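Local coordinates for protein Exo-beta-1,4-mannosidase (Rhizomucor miehei, PDB 4LYP) that probably removes terminal beta-linked mannose residues from the non-reducing ends of mannosides as an extracellular glycoside hydrolase family 5 beta-mannosidase, at residues A145-G150 against M231-A236; K260-A265 against N284-T289; Y355-P360 against E395-Y400. All blocks are in the same frame, centred on the assembly; numbering follows the deposited sequence. Where two conformers were deposited one is given.

Contact 1 of 3, residues A145-G150 against M231-A236; sequences AVMTLG and MSWQIA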
loop_
_atom_site.group_PDB
_atom_site.type_symbol
_atom_site.label_atom_id
_atom_site.label_comp_id
_atom_site.label_asym_id
_atom_site.label_seq_id
_atom_site.Cartn_x
_atom_site.Cartn_y
_atom_site.Cartn_z
ATOM N N ALA A 145 -1.698 -1.727 11.121
ATOM C CA ALA A 145 -1.067 -0.992 10.051
ATOM C C ALA A 145 0.046 -1.820 9.399
ATOM O O ALA A 145 0.906 -2.398 10.073
ATOM C CB ALA A 145 -0.446 0.292 10.567
ATOM N N VAL A 146 0.081 -1.771 8.079
ATOM C CA VAL A 146 1.258 -2.188 7.303
ATOM C C VAL A 146 2.010 -0.887 6.967
ATOM O O VAL A 146 1.437 -0.002 6.288
ATOM C CB VAL A 146 0.878 -2.971 6.018
ATOM C CG1 VAL A 146 2.079 -3.221 5.162
ATOM C CG2 VAL A 146 0.173 -4.270 6.418
ATOM N N MET A 147 3.220 -0.752 7.515
ATOM C CA MET A 147 3.963 0.526 7.464
ATOM C C MET A 147 4.958 0.489 6.294
ATOM O O MET A 147 6.033 -0.095 6.431
ATOM C CB MET A 147 4.709 0.725 8.739
ATOM C CG MET A 147 3.808 0.931 9.988
ATOM S SD MET A 147 3.063 2.559 10.044
ATOM C CE MET A 147 4.451 3.460 10.753
ATOM N N THR A 148 4.582 1.060 5.166
ATOM C CA THR A 148 5.440 1.052 3.961
ATOM C C THR A 148 6.548 2.093 4.154
ATOM O O THR A 148 6.263 3.284 4.349
ATOM C CB THR A 148 4.646 1.296 2.715
ATOM O OG1 THR A 148 3.535 0.348 2.677
ATOM C CG2 THR A 148 5.462 1.132 1.456
ATOM N N LEU A 149 7.811 1.643 4.165
ATOM C CA LEU A 149 8.935 2.522 4.546
ATOM C C LEU A 149 9.572 3.256 3.389
ATOM O O LEU A 149 10.461 4.116 3.621
ATOM C CB LEU A 149 9.962 1.692 5.300
ATOM C CG LEU A 149 9.531 1.241 6.683
ATOM C CD1 LEU A 149 10.370 0.030 7.113
ATOM C CD2 LEU A 149 9.709 2.404 7.646
ATOM N N GLY A 150 9.187 2.937 2.161
ATOM C CA GLY A 150 9.766 3.584 0.976
ATOM C C GLY A 150 8.954 3.253 -0.220
ATOM O O GLY A 150 7.893 2.608 -0.083
ATOM N N MET A 231 1.165 -3.931 12.343
ATOM C CA MET A 231 1.246 -5.327 11.936
ATOM C C MET A 231 2.608 -5.644 11.360
ATOM O O MET A 231 3.194 -6.718 11.631
ATOM C CB MET A 231 0.129 -5.615 10.905
ATOM C CG MET A 231 0.379 -6.943 10.193
ATOM S SD MET A 231 -1.036 -7.367 9.157
ATOM C CE MET A 231 -0.303 -8.559 8.024
ATOM N N SER A 232 3.067 -4.816 10.444
ATOM C CA SER A 232 4.313 -5.126 9.747
ATOM C C SER A 232 5.048 -3.871 9.316
ATOM O O SER A 232 4.418 -2.806 9.095
ATOM C CB SER A 232 4.067 -6.058 8.539
ATOM O OG SER A 232 3.311 -5.343 7.602
ATOM N N TRP A 233 6.352 -4.009 9.167
ATOM C CA TRP A 233 7.205 -3.025 8.465
ATOM C C TRP A 233 7.406 -3.557 7.074
ATOM O O TRP A 233 7.784 -4.712 6.888
ATOM C CB TRP A 233 8.563 -2.929 9.127
ATOM C CG TRP A 233 8.442 -2.413 10.528
ATOM C CD1 TRP A 233 8.533 -3.130 11.726
ATOM C CD2 TRP A 233 8.141 -1.058 10.924
ATOM N NE1 TRP A 233 8.275 -2.304 12.796
ATOM C CE2 TRP A 233 8.040 -1.038 12.354
ATOM C CE3 TRP A 233 7.964 0.138 10.206
ATOM C CZ2 TRP A 233 7.750 0.115 13.047
ATOM C CZ3 TRP A 233 7.662 1.286 10.899
ATOM C CH2 TRP A 233 7.576 1.277 12.314
ATOM N N GLN A 234 7.151 -2.721 6.070
ATOM C CA GLN A 234 7.272 -3.144 4.660
ATOM C C GLN A 234 8.411 -2.394 4.014
ATOM O O GLN A 234 8.451 -1.150 4.087
ATOM C CB GLN A 234 5.948 -2.937 3.950
ATOM C CG GLN A 234 6.021 -3.300 2.473
ATOM C CD GLN A 234 4.611 -3.350 1.959
ATOM O OE1 GLN A 234 4.056 -2.300 1.547
ATOM N NE2 GLN A 234 3.975 -4.535 2.001
ATOM N N ILE A 235 9.354 -3.150 3.431
ATOM C CA ILE A 235 10.588 -2.524 2.898
ATOM C C ILE A 235 10.234 -1.280 2.049
ATOM O O ILE A 235 10.719 -0.160 2.278
ATOM C CB ILE A 235 11.383 -3.534 2.100
ATOM C CG1 ILE A 235 11.944 -4.673 2.968
ATOM C CG2 ILE A 235 12.567 -2.792 1.408
ATOM C CD1 ILE A 235 12.564 -5.819 2.169
ATOM N N ALA A 236 9.440 -1.513 0.990
ATOM C CA ALA A 236 9.144 -0.430 0.073
ATOM C C ALA A 236 8.011 -0.902 -0.801
ATOM O O ALA A 236 7.792 -2.076 -1.045
ATOM C CB ALA A 236 10.348 -0.053 -0.837
#
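Val146, Met147 and Thr148 pair with Ser232, Trp233 and Gln234 as neighbouring parallel strands of the TIM barrel; the axes of these short strand segments approach to 4.6 Å and are inclined by 11°.

The main chain carries most of the polar contact. Ala145 O accepts twice, from Met231 N at 2.8 Å and from Ser232 N at 3.3 Å. Further along, Met147 N gives to Ser232 O, Met147 O receives Gln234 N, and Leu149 N gives to Gln234 O, each donor lying 2.9 Å from its acceptor. One residue of the first strand thus bonds to the two residues flanking its partner, the parallel pattern.

On the barrel's inner face the link between side chains is polar. Thr148 OG1 donates to Gln234 OE1 at 2.9 Å, reaching it from above the amide plane, 35° out of it. With CG opposite the backbone N (chi1 178°) and the chain extended beyond, Gln234 runs alongside Thr148 in the same direction. Its OE1 also receives Arg97 NE, while NE2 gives to Glu336 and Ser264, so both ends of the amide are gripped and its flip is fixed. Ser232 OG lies 3.5 Å from Val146 CG1, about equally close to CG2, and bonds to the hydroxyl of Tyr287.

The face bearing Met147 and Trp233 is apolar. Met147 lies beside Trp233, its CB 3.6 Å from ring atom CE3; bends at chi2 and chi3 bring CE back to the same six-membered ring. Just past the strand, Leu149 CD2 also meets this ring obliquely. Helix 125-140 covers Met147, and helix 244-257 covers Leu149 and Trp233.

Beyond the strands, the two segments still touch through a CA-H...O contact, Ala236 CA to Gly150 O, at 3.3 Å.

Contact 2 of 3, residues K260-A265 against N284-T289; sequences KHLVSA and NIDYTT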
loop_
_atom_site.group_PDB
_atom_site.type_symbol
_atom_site.label_atom_id
_atom_site.label_comp_id
_atom_site.label_asym_id
_atom_site.label_seq_id
_atom_site.Cartn_x
_atom_site.Cartn_y
_atom_site.Cartn_z
ATOM N N LYS A 260 9.850 -7.417 17.413
ATOM C CA LYS A 260 8.523 -7.930 17.691
ATOM C C LYS A 260 7.596 -7.947 16.471
ATOM O O LYS A 260 6.517 -8.515 16.562
ATOM C CB LYS A 260 7.848 -7.084 18.773
ATOM C CG LYS A 260 8.604 -7.164 20.122
ATOM C CD LYS A 260 8.008 -6.245 21.160
ATOM C CE LYS A 260 8.709 -6.427 22.529
ATOM N NZ LYS A 260 8.746 -7.862 22.897
ATOM N N HIS A 261 8.005 -7.301 15.360
ATOM C CA HIS A 261 7.100 -7.089 14.210
ATOM C C HIS A 261 7.423 -7.963 13.026
ATOM O O HIS A 261 8.591 -8.277 12.742
ATOM C CB HIS A 261 7.221 -5.616 13.812
ATOM C CG HIS A 261 6.438 -4.687 14.684
ATOM N ND1 HIS A 261 6.929 -3.458 15.065
ATOM C CD2 HIS A 261 5.148 -4.778 15.149
ATOM C CE1 HIS A 261 5.989 -2.837 15.760
ATOM N NE2 HIS A 261 4.870 -3.614 15.814
ATOM N N LEU A 262 6.393 -8.248 12.283
ATOM C CA LEU A 262 6.513 -8.856 10.953
ATOM C C LEU A 262 7.178 -7.907 9.946
ATOM O O LEU A 262 7.086 -6.677 10.093
ATOM C CB LEU A 262 5.138 -9.263 10.453
ATOM C CG LEU A 262 4.381 -10.240 11.338
ATOM C CD1 LEU A 262 2.984 -10.529 10.737
ATOM C CD2 LEU A 262 5.183 -11.543 11.549
ATOM N N VAL A 263 7.775 -8.507 8.923
ATOM C CA VAL A 263 8.421 -7.784 7.837
ATOM C C VAL A 263 7.884 -8.279 6.530
ATOM O O VAL A 263 7.776 -9.510 6.279
ATOM C CB VAL A 263 9.961 -7.908 7.920
ATOM C CG1 VAL A 263 10.637 -7.133 6.785
ATOM C CG2 VAL A 263 10.453 -7.423 9.268
ATOM N N SER A 264 7.611 -7.334 5.636
ATOM C CA SER A 264 7.134 -7.588 4.296
ATOM C C SER A 264 7.978 -6.915 3.219
ATOM O O SER A 264 8.639 -5.919 3.495
ATOM C CB SER A 264 5.664 -6.942 4.236
ATOM O OG SER A 264 5.143 -6.970 2.944
ATOM N N ALA A 265 7.980 -7.481 1.993
ATOM C CA ALA A 265 8.773 -6.985 0.899
ATOM C C ALA A 265 8.088 -5.949 0.034
ATOM O O ALA A 265 8.768 -5.256 -0.722
ATOM C CB ALA A 265 9.200 -8.146 0.026
ATOM N N ASN A 284 13.833 -13.241 7.081
ATOM C CA ASN A 284 13.209 -12.068 7.695
ATOM C C ASN A 284 12.176 -11.438 6.779
ATOM O O ASN A 284 11.820 -10.272 6.979
ATOM C CB ASN A 284 14.253 -11.076 8.175
ATOM C CG ASN A 284 15.056 -11.690 9.266
ATOM O OD1 ASN A 284 14.478 -12.213 10.205
ATOM N ND2 ASN A 284 16.405 -11.671 9.145
ATOM N N ILE A 285 11.660 -12.193 5.806
ATOM C CA ILE A 285 10.419 -11.835 5.123
ATOM C C ILE A 285 9.367 -12.788 5.623
ATOM O O ILE A 285 9.397 -13.981 5.300
ATOM C CB ILE A 285 10.574 -11.844 3.583
ATOM C CG1 ILE A 285 11.589 -10.796 3.105
ATOM C CG2 ILE A 285 9.188 -11.668 2.915
ATOM C CD1 ILE A 285 11.170 -9.345 3.250
ATOM N N ASP A 286 8.425 -12.312 6.436
ATOM C CA ASP A 286 7.518 -13.213 7.119
ATOM C C ASP A 286 6.337 -13.645 6.324
ATOM O O ASP A 286 5.754 -14.701 6.563
ATOM C CB ASP A 286 7.028 -12.516 8.421
ATOM C CG ASP A 286 8.137 -12.359 9.410
ATOM O OD1 ASP A 286 8.649 -13.394 9.907
ATOM O OD2 ASP A 286 8.507 -11.198 9.712
ATOM N N TYR A 287 5.897 -12.812 5.361
ATOM C CA TYR A 287 4.749 -13.140 4.567
ATOM C C TYR A 287 4.916 -12.580 3.182
ATOM O O TYR A 287 5.891 -11.838 2.958
ATOM C CB TYR A 287 3.379 -12.739 5.189
ATOM C CG TYR A 287 3.193 -11.237 5.259
ATOM C CD1 TYR A 287 3.665 -10.477 6.329
ATOM C CD2 TYR A 287 2.447 -10.581 4.259
ATOM C CE1 TYR A 287 3.405 -9.087 6.437
ATOM C CE2 TYR A 287 2.165 -9.210 4.328
ATOM C CZ TYR A 287 2.656 -8.492 5.406
ATOM O OH TYR A 287 2.404 -7.127 5.519
ATOM N N THR A 288 4.018 -12.957 2.273
ATOM C CA THR A 288 4.143 -12.586 0.842
ATOM C C THR A 288 3.001 -11.679 0.427
ATOM O O THR A 288 1.935 -11.700 1.066
ATOM C CB THR A 288 4.279 -13.824 -0.038
ATOM O OG1 THR A 288 3.000 -14.490 -0.144
ATOM C CG2 THR A 288 5.297 -14.825 0.555
ATOM N N THR A 289 3.198 -10.930 -0.639
ATOM C CA THR A 289 2.184 -10.026 -1.147
ATOM C C THR A 289 2.100 -10.168 -2.631
ATOM O O THR A 289 3.020 -10.615 -3.292
ATOM C CB THR A 289 2.397 -8.574 -0.785
ATOM O OG1 THR A 289 3.583 -8.053 -1.412
ATOM C CG2 THR A 289 2.464 -8.343 0.690
HETATM O O HOH W 1 5.838 -9.380 1.898
#
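Asp286 lays its carboxylate carbon against the CD2 branch of Leu262, CG to CD2 3.7 Å, the two side chains crossing at a slant. The pair joins two consecutive strands of the TIM barrel, 262-264 and 288-292, where segment 284-289 is still largely a loop approaching its strand; the touching parts run 59° apart, and no beta bridge forms between them.

Asp286 instead grips Val263 at both backbone ends. Its N donates to Val263 O in the carbonyl plane at 2.9 Å, and its OD2 takes Val263 N at the same length through the anti lone pair, much as a neighbouring strand's carbonyl might. The Val263 N-H...OD2 angle is 146°, so this bond is appreciably bent. Lys255 forms a salt bridge to OD2, which would be expected to keep the acid ionised.

Van der Waals contacts flank this pair of bonds. Ile285 sends CD1 to Ala265 CB at 4.0 Å and, a little farther, to Val263 CG1, both apolar. Asn284 O, buried here without a polar partner, presses on Val263 CB at 3.2 Å. The Tyr287 ring swings toward the other segment because its CG stands between backbone N and carbonyl carbon (chi1 68°): Leu262 CB meets its edge near the ring plane, whereas Ser264 CB approaches obliquely, 3.5 Å from OH. That hydroxyl is bonded to Ser232.

Ser264 OG, also held by Gln234, binds a water that bridges both segments: this water accepts from Ala265 N and donates to Tyr287 O, 2.7 Å away.

Contact 3 of 3, residues Y355-P360 against E395-Y400; sequences YLPSTP and EGRSTY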
loop_
_atom_site.group_PDB
_atom_site.type_symbol
_atom_site.label_atom_id
_atom_site.label_comp_id
_atom_site.label_asym_id
_atom_site.label_seq_id
_atom_site.Cartn_x
_atom_site.Cartn_y
_atom_site.Cartn_z
ATOM N N TYR A 355 -13.163 9.837 -14.857
ATOM C CA TYR A 355 -12.703 10.205 -13.524
ATOM C C TYR A 355 -13.770 10.945 -12.701
ATOM O O TYR A 355 -13.479 11.306 -11.598
ATOM C CB TYR A 355 -11.409 11.063 -13.626
ATOM C CG TYR A 355 -10.349 10.332 -14.412
ATOM C CD1 TYR A 355 -9.695 9.221 -13.858
ATOM C CD2 TYR A 355 -10.008 10.698 -15.666
ATOM C CE1 TYR A 355 -8.754 8.512 -14.603
ATOM C CE2 TYR A 355 -9.068 10.006 -16.429
ATOM C CZ TYR A 355 -8.449 8.881 -15.908
ATOM O OH TYR A 355 -7.504 8.144 -16.568
ATOM N N LEU A 356 -14.966 11.135 -13.276
ATOM C CA LEU A 356 -15.987 11.835 -12.469
ATOM C C LEU A 356 -16.545 10.901 -11.402
ATOM O O LEU A 356 -16.918 9.754 -11.676
ATOM C CB LEU A 356 -17.138 12.281 -13.382
ATOM C CG LEU A 356 -16.785 13.410 -14.399
ATOM C CD1 LEU A 356 -18.005 13.661 -15.238
ATOM C CD2 LEU A 356 -16.376 14.672 -13.643
ATOM N N PRO A 357 -16.709 11.416 -10.190
ATOM C CA PRO A 357 -17.348 10.560 -9.164
ATOM C C PRO A 357 -18.781 10.151 -9.468
ATOM O O PRO A 357 -19.234 9.095 -9.038
ATOM C CB PRO A 357 -17.317 11.471 -7.894
ATOM C CG PRO A 357 -16.110 12.353 -8.128
ATOM C CD PRO A 357 -16.106 12.652 -9.608
ATOM N N SER A 358 -19.499 10.963 -10.295
ATOM C CA SER A 358 -20.854 10.577 -10.702
ATOM C C SER A 358 -20.847 9.409 -11.663
ATOM O O SER A 358 -21.888 8.780 -11.870
ATOM C CB SER A 358 -21.523 11.782 -11.337
ATOM O OG SER A 358 -20.793 12.240 -12.434
ATOM N N THR A 359 -19.721 9.062 -12.285
ATOM C CA THR A 359 -19.700 7.911 -13.215
ATOM C C THR A 359 -19.866 6.648 -12.428
ATOM O O THR A 359 -19.215 6.446 -11.409
ATOM C CB THR A 359 -18.397 7.957 -14.024
ATOM O OG1 THR A 359 -18.476 9.143 -14.802
ATOM C CG2 THR A 359 -18.242 6.734 -14.875
ATOM N N PRO A 360 -20.742 5.724 -12.888
ATOM C CA PRO A 360 -20.906 4.473 -12.163
ATOM C C PRO A 360 -19.669 3.570 -12.187
ATOM O O PRO A 360 -18.757 3.763 -12.988
ATOM C CB PRO A 360 -22.046 3.749 -12.910
ATOM C CG PRO A 360 -22.749 4.831 -13.649
ATOM C CD PRO A 360 -21.697 5.826 -14.017
ATOM N N GLU A 395 -13.923 11.009 1.875
ATOM C CA GLU A 395 -14.612 12.276 1.654
ATOM C C GLU A 395 -13.951 13.062 0.532
ATOM O O GLU A 395 -14.510 14.080 0.078
ATOM C CB GLU A 395 -14.629 13.083 2.934
ATOM C CG GLU A 395 -15.375 12.408 4.056
ATOM C CD GLU A 395 -16.861 12.326 3.768
ATOM O OE1 GLU A 395 -17.544 13.398 3.722
ATOM O OE2 GLU A 395 -17.314 11.262 3.414
ATOM N N GLY A 396 -12.751 12.700 0.092
ATOM C CA GLY A 396 -12.134 13.420 -1.030
ATOM C C GLY A 396 -12.884 13.171 -2.313
ATOM O O GLY A 396 -13.572 12.148 -2.457
ATOM N N ARG A 397 -12.789 14.073 -3.307
ATOM C CA ARG A 397 -13.423 13.892 -4.590
ATOM C C ARG A 397 -12.523 14.486 -5.643
ATOM O O ARG A 397 -11.908 15.582 -5.411
ATOM C CB ARG A 397 -14.798 14.630 -4.665
ATOM C CG ARG A 397 -15.846 14.054 -3.709
ATOM C CD ARG A 397 -16.360 12.663 -4.186
ATOM N NE ARG A 397 -17.459 12.159 -3.331
ATOM C CZ ARG A 397 -17.302 11.592 -2.125
ATOM N NH1 ARG A 397 -16.122 11.438 -1.579
ATOM N NH2 ARG A 397 -18.345 11.035 -1.474
ATOM N N SER A 398 -12.471 13.909 -6.828
ATOM C CA SER A 398 -11.563 14.388 -7.863
ATOM C C SER A 398 -11.986 15.725 -8.431
ATOM O O SER A 398 -11.181 16.350 -9.164
ATOM C CB SER A 398 -11.483 13.358 -8.947
ATOM O OG SER A 398 -12.756 13.056 -9.483
ATOM N N THR A 399 -13.217 16.196 -8.129
ATOM C CA THR A 399 -13.694 17.479 -8.641
ATOM C C THR A 399 -13.341 18.602 -7.660
ATOM O O THR A 399 -13.624 19.759 -7.990
ATOM C CB THR A 399 -15.235 17.380 -8.809
ATOM O OG1 THR A 399 -15.794 16.987 -7.545
ATOM C CG2 THR A 399 -15.627 16.448 -9.935
ATOM N N TYR A 400 -12.761 18.323 -6.511
ATOM C CA TYR A 400 -12.491 19.367 -5.512
ATOM C C TYR A 400 -11.182 20.097 -5.800
ATOM O O TYR A 400 -10.248 19.531 -6.426
ATOM C CB TYR A 400 -12.401 18.709 -4.129
ATOM C CG TYR A 400 -13.703 18.223 -3.579
ATOM C CD1 TYR A 400 -13.667 17.438 -2.402
ATOM C CD2 TYR A 400 -14.969 18.499 -4.138
ATOM C CE1 TYR A 400 -14.875 16.956 -1.801
ATOM C CE2 TYR A 400 -16.148 18.015 -3.563
ATOM C CZ TYR A 400 -16.078 17.260 -2.419
ATOM O OH TYR A 400 -17.251 16.765 -1.871
#
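Pro357 buries the most surface here, fitting its ring against Arg397, Ser398 and Thr399. The contact joins two loops without regular structure, and each contributes a type I turn. Leu356 to Thr359 is closed by Thr359 N to Leu356 O at 3.0 Å, with Pro357 at its second position; Arg397 to Tyr400 is closed by Tyr400 N to Arg397 O at 3.1 Å, with Ser398 and Thr399 at its corners.

Ser398 makes the polar link. Its OG donates to Tyr355 O at 2.8 Å, at a C=O...O angle of 159° and somewhat tilted from the carbonyl plane. The hydroxyl reaches there because it stands between the backbone N and the carbonyl carbon (chi1 57°), and the same placement sets OG 3.4 Å from Pro357 CD.

Thr399 presents its methyl: CG2 lies 3.8 Å from Pro357 CD and meets Leu356 CD2 with the side chains at about a right angle. At the CB-CG side of the proline, Arg397 CD lies 4.0 Å from Pro357 CG. A bend at chi2 (-72°) turns the rest of the arginine back on its own loop, where NH1 donates to Gly396 O at 2.8 Å and also to Gly394 O, while NH2 bonds to Ser425. Tyr400 completes that turn, with Arg397 CB over the centre of its ring.

The first loop follows strand 333-338 and leads into helix 362-380; the second leaves strand 386-394 and returns to strand 423-424, whose Tyr424 packs on both Pro357 and Arg397. Their meeting ties together the loops beyond two successive barrel strands at the protein surface.

In the fold
Contacts 1 and 2 form one continuous part of the barrel: their centres are 9 Å apart, and strand 230-234 of contact 1 lies next to strand 262-264 of contact 2. Ile235 N reaches Ser264 O at 2.9 Å, a probable hydrogen bond. Contact 3 lies apart, its centre about 29 Å from that of contact 1 and 35 Å from that of contact 2, across the chain's centre from the latter. Contacts 1 and 3 are linked along the chain to the guanidine pocket that includes Glu238 and Glu416: Glu238 follows shortly after 231-236, and Glu416 lies on the loop continuing from 395-400. The side chains of Met231 and Tyr287 are each about 10 Å, and Tyr355 about 12 Å, from one of the two bound guanidines.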